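Local coordinates for pesticidal crystal protein Cry2Aa (Bacillus thuringiensis serovar kurstaki, PDB 1I5P) that binds midgut epithelial cells of dipteran and lepidopteran insect larvae and promotes their colloid-osmotic lysis, at residues N322-P327 and G386-S390; T332-N336 and G407-A411. All blocks are in the same frame, centred on the assembly; numbering follows the deposited sequence.

Interaction 1: N322-P327 and G386-S390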
loop_
_atom_site.group_PDB
_atom_site.type_symbol
_atom_site.label_atom_id
_atom_site.label_comp_id
_atom_site.label_asym_id
_atom_site.label_seq_id
_atom_site.Cartn_x
_atom_site.Cartn_y
_atom_site.Cartn_z
ATOM N N ASN A 322 -15.218 -25.460 -37.225
ATOM C CA ASN A 322 -15.680 -26.613 -36.454
ATOM C C ASN A 322 -15.895 -27.803 -37.380
ATOM O O ASN A 322 -16.616 -27.711 -38.375
ATOM C CB ASN A 322 -16.986 -26.299 -35.722
ATOM C CG ASN A 322 -16.754 -25.771 -34.324
ATOM O OD1 ASN A 322 -15.615 -25.519 -33.925
ATOM N ND2 ASN A 322 -17.832 -25.596 -33.570
ATOM N N ILE A 323 -15.263 -28.920 -37.043
ATOM C CA ILE A 323 -15.374 -30.134 -37.835
ATOM C C ILE A 323 -16.055 -31.209 -36.991
ATOM O O ILE A 323 -16.349 -30.990 -35.814
ATOM C CB ILE A 323 -13.970 -30.626 -38.281
ATOM C CG1 ILE A 323 -14.096 -31.782 -39.279
ATOM C CG2 ILE A 323 -13.164 -31.055 -37.063
ATOM C CD1 ILE A 323 -14.744 -31.399 -40.597
ATOM N N GLY A 324 -16.311 -32.363 -37.596
ATOM C CA GLY A 324 -16.955 -33.440 -36.869
ATOM C C GLY A 324 -18.456 -33.434 -37.065
ATOM O O GLY A 324 -19.167 -34.215 -36.439
ATOM N N GLY A 325 -18.938 -32.545 -37.929
ATOM C CA GLY A 325 -20.363 -32.470 -38.197
ATOM C C GLY A 325 -21.080 -31.319 -37.520
ATOM O O GLY A 325 -22.191 -30.958 -37.913
ATOM N N LEU A 326 -20.448 -30.745 -36.501
ATOM C CA LEU A 326 -21.044 -29.631 -35.770
ATOM C C LEU A 326 -21.024 -28.352 -36.586
ATOM O O LEU A 326 -20.189 -28.177 -37.476
ATOM C CB LEU A 326 -20.307 -29.395 -34.447
ATOM C CG LEU A 326 -20.497 -30.414 -33.322
ATOM C CD1 LEU A 326 -19.524 -30.106 -32.194
ATOM C CD2 LEU A 326 -21.941 -30.389 -32.821
ATOM N N PRO A 327 -21.960 -27.439 -36.295
ATOM C CA PRO A 327 -22.033 -26.165 -37.015
ATOM C C PRO A 327 -21.166 -25.108 -36.305
ATOM O O PRO A 327 -20.355 -25.449 -35.440
ATOM C CB PRO A 327 -23.527 -25.854 -36.983
ATOM C CG PRO A 327 -23.928 -26.339 -35.620
ATOM C CD PRO A 327 -23.117 -27.614 -35.392
ATOM N N GLY A 386 -25.247 -19.773 -30.580
ATOM C CA GLY A 386 -25.682 -20.678 -31.629
ATOM C C GLY A 386 -25.908 -22.086 -31.117
ATOM O O GLY A 386 -26.673 -22.296 -30.174
ATOM N N VAL A 387 -25.238 -23.055 -31.732
ATOM C CA VAL A 387 -25.374 -24.450 -31.333
ATOM C C VAL A 387 -24.070 -24.995 -30.749
ATOM O O VAL A 387 -24.081 -25.710 -29.745
ATOM C CB VAL A 387 -25.789 -25.343 -32.532
ATOM C CG1 VAL A 387 -27.062 -26.103 -32.199
ATOM C CG2 VAL A 387 -25.995 -24.490 -33.775
ATOM N N ALA A 388 -22.949 -24.654 -31.375
ATOM C CA ALA A 388 -21.654 -25.131 -30.908
ATOM C C ALA A 388 -20.557 -24.087 -31.073
ATOM O O ALA A 388 -19.370 -24.419 -31.084
ATOM C CB ALA A 388 -21.276 -26.404 -31.649
ATOM N N THR A 389 -20.951 -22.826 -31.203
ATOM C CA THR A 389 -19.986 -21.748 -31.359
ATOM C C THR A 389 -19.574 -21.222 -29.990
ATOM O O THR A 389 -20.423 -20.948 -29.142
ATOM C CB THR A 389 -20.575 -20.580 -32.177
ATOM O OG1 THR A 389 -20.860 -21.025 -33.510
ATOM C CG2 THR A 389 -19.595 -19.417 -32.229
ATOM N N SER A 390 -18.267 -21.091 -29.776
ATOM C CA SER A 390 -17.742 -20.582 -28.514
ATOM C C SER A 390 -16.582 -19.634 -28.776
ATOM O O SER A 390 -15.975 -19.649 -29.854
ATOM C CB SER A 390 -17.258 -21.726 -27.624
ATOM O OG SER A 390 -16.042 -22.261 -28.116
#

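Interaction 2: T332-N336 and G407-A411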
loop_
_atom_site.group_PDB
_atom_site.type_symbol
_atom_site.label_atom_id
_atom_site.label_comp_id
_atom_site.label_asym_id
_atom_site.label_seq_id
_atom_site.Cartn_x
_atom_site.Cartn_y
_atom_site.Cartn_z
ATOM N N THR A 332 -10.439 -18.263 -30.185
ATOM C CA THR A 332 -9.687 -18.055 -28.959
ATOM C C THR A 332 -8.757 -16.848 -29.082
ATOM O O THR A 332 -7.822 -16.851 -29.883
ATOM C CB THR A 332 -8.855 -19.308 -28.599
ATOM O OG1 THR A 332 -8.034 -19.033 -27.458
ATOM C CG2 THR A 332 -7.970 -19.715 -29.761
ATOM N N HIS A 333 -9.043 -15.812 -28.297
ATOM C CA HIS A 333 -8.237 -14.592 -28.274
ATOM C C HIS A 333 -7.322 -14.717 -27.064
ATOM O O HIS A 333 -7.771 -14.635 -25.920
ATOM C CB HIS A 333 -9.129 -13.364 -28.124
ATOM C CG HIS A 333 -10.147 -13.223 -29.209
ATOM N ND1 HIS A 333 -9.808 -12.963 -30.518
ATOM C CD2 HIS A 333 -11.497 -13.318 -29.182
ATOM C CE1 HIS A 333 -10.905 -12.903 -31.252
ATOM N NE2 HIS A 333 -11.944 -13.115 -30.464
ATOM N N SER A 334 -6.035 -14.919 -27.321
ATOM C CA SER A 334 -5.082 -15.104 -26.241
ATOM C C SER A 334 -3.847 -14.215 -26.275
ATOM O O SER A 334 -3.485 -13.661 -27.314
ATOM C CB SER A 334 -4.620 -16.557 -26.237
ATOM O OG SER A 334 -3.992 -16.873 -27.470
ATOM N N LEU A 335 -3.223 -14.085 -25.106
ATOM C CA LEU A 335 -1.984 -13.336 -24.934
ATOM C C LEU A 335 -1.017 -14.443 -24.548
ATOM O O LEU A 335 -1.074 -14.979 -23.437
ATOM C CB LEU A 335 -2.086 -12.312 -23.799
ATOM C CG LEU A 335 -0.763 -11.606 -23.470
ATOM C CD1 LEU A 335 -0.268 -10.831 -24.682
ATOM C CD2 LEU A 335 -0.951 -10.676 -22.278
ATOM N N ASN A 336 -0.147 -14.795 -25.484
ATOM C CA ASN A 336 0.799 -15.880 -25.294
ATOM C C ASN A 336 2.124 -15.504 -24.656
ATOM O O ASN A 336 2.797 -16.354 -24.071
ATOM C CB ASN A 336 1.053 -16.546 -26.649
ATOM C CG ASN A 336 -0.183 -17.244 -27.201
ATOM O OD1 ASN A 336 -1.279 -16.681 -27.215
ATOM N ND2 ASN A 336 -0.004 -18.474 -27.666
ATOM N N GLY A 407 -4.041 -2.525 -24.903
ATOM C CA GLY A 407 -3.846 -3.844 -24.336
ATOM C C GLY A 407 -4.024 -4.913 -25.394
ATOM O O GLY A 407 -4.081 -4.609 -26.584
ATOM N N ALA A 408 -4.117 -6.168 -24.969
ATOM C CA ALA A 408 -4.267 -7.265 -25.912
ATOM C C ALA A 408 -5.640 -7.280 -26.568
ATOM O O ALA A 408 -5.746 -7.345 -27.791
ATOM C CB ALA A 408 -4.002 -8.593 -25.215
ATOM N N PHE A 409 -6.694 -7.211 -25.761
ATOM C CA PHE A 409 -8.043 -7.249 -26.304
ATOM C C PHE A 409 -9.004 -6.297 -25.617
ATOM O O PHE A 409 -8.708 -5.751 -24.556
ATOM C CB PHE A 409 -8.602 -8.670 -26.222
ATOM C CG PHE A 409 -7.737 -9.700 -26.885
ATOM C CD1 PHE A 409 -6.837 -10.454 -26.143
ATOM C CD2 PHE A 409 -7.800 -9.893 -28.260
ATOM C CE1 PHE A 409 -6.008 -11.393 -26.762
ATOM C CE2 PHE A 409 -6.979 -10.824 -28.890
ATOM C CZ PHE A 409 -6.080 -11.575 -28.137
ATOM N N SER A 410 -10.169 -6.123 -26.233
ATOM C CA SER A 410 -11.204 -5.242 -25.720
ATOM C C SER A 410 -11.470 -5.439 -24.237
ATOM O O SER A 410 -11.412 -6.557 -23.724
ATOM C CB SER A 410 -12.497 -5.458 -26.502
ATOM O OG SER A 410 -12.300 -5.169 -27.875
ATOM N N ALA A 411 -11.770 -4.339 -23.555
ATOM C CA ALA A 411 -12.048 -4.368 -22.125
ATOM C C ALA A 411 -13.430 -4.926 -21.816
ATOM O O ALA A 411 -14.395 -4.671 -22.537
ATOM C CB ALA A 411 -11.924 -2.968 -21.542
#

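Interaction 1: N322-P327 and G386-S390
Val387 meets Pro327 through CG2, 3.3 Å from CG of Pro327, tighter than an ordinary van der Waals approach between carbons. The two side chains cross at about a right angle, and the touch is made by one methyl group, with CB of Val387 behind it, at the CG corner of the proline ring. The valine has chi1 at -124°, away from a staggered value, in keeping with the close fit at this point.

Ala388 comes next and is the residue most covered by the opposite segment. Its CB points toward the loop 322-327 and is met from two directions by apolar groups: CD1 of Leu326 at 4.1 Å and CD of Pro327 at 4.3 Å. Here the geometry is that of two neighbouring hairpin turns touching side by side. Residues 322-327 link the antiparallel strands 308-321 and 329-342, while 386-388 link 381-385 to 389-393; both turns belong to the middle domain, the beta prism of the Cry toxin. Their polar link is the Asn322 amide. Its ND2 donates to the Ala388 O at 3.2 Å, a weak bond with an N-H...O angle of only 131°. A straighter bond, with an angle of 150°, runs from the same ND2 back to Pro327 O within its own turn, where the donor lies nearly on the line of the carbonyl. OD1 is taken up by the Thr330 hydroxyl, so both ends of the amide are held and its rotation is restrained.

Beyond Ala388 the chain enters strand 389-393. Thr389 uses OG1 to accept from the backbone N of Ser329, and the Ser390 backbone bonds with Ser329 and Thr331, beginning the parallel pairing with strand 329-342.

Interaction 2: T332-N336 and G407-A411
Phe409 turns one face of its ring to CB of His333 in a CH-pi contact. That CB lies 3.6 Å from the ring centroid and 18° off the ring normal; its nearest ring atom is CE2, at 3.4 Å. The contact brings the loop between strands 405-407 and 415-416 against strand 329-342, thereby joining two sheets of the beta-prism middle domain. The imidazole and the phenyl ring are themselves oblique, with planes at 52° and centroids 5.3 Å apart, so the evidence favours the histidine CB rather than ring stacking as the main point of touch. Placing CG of His333 beside its backbone N (chi1 -58°) leads the imidazole away from the loop while leaving CB over the phenyl face.

At the edge of the phenyl ring lies the strand backbone: CZ is 3.4 Å from Ser334 O, near the ring plane. Further along, CD1 of Leu335 meets CB of Ala408 at 4.4 Å, and Phe360 of strand 360-363 touches both of these side chains.

A second shell fixes the pieces. His333 ND1 is hydrogen-bonded to Ser317 OG of the adjacent strand 308-321, and the phenyl ring also packs on Ser317 and on Arg315 of that strand. NH1 of Arg315 is hydrogen-bonded to Ala408 O, tying the loop's backbone to the same sheet. The Leu335 N, beside the phenyl edge, is satisfied by Gln394 OE1. CB of Ser334 points away from 407-411, and its OG donates to Asn336 OD1 at 2.7 Å, in the plane of that carbonyl.

In the fold
Interaction 2 uses strand 329-342 itself, interaction 1 the turn that leads into it, and they lie at different depths. Interaction 1 is a surface contact about 48 Å from the chain centre, between adjacent turns of one sheet; interaction 2, about 29 Å from that centre, is buried and joins this sheet to a loop of a four-stranded one. Their centres are 23 Å apart and their nearest atoms about 6 Å apart, without touching, while neighbouring strands 329-342 and 389-393 connect them. The chemistry differs accordingly: interaction 1 combines small aliphatic contacts with a weak cross-segment hydrogen bond, whereas interaction 2 has no hydrogen bond between its segments and is made mainly by the Phe409 ring, with an aliphatic pair beside it.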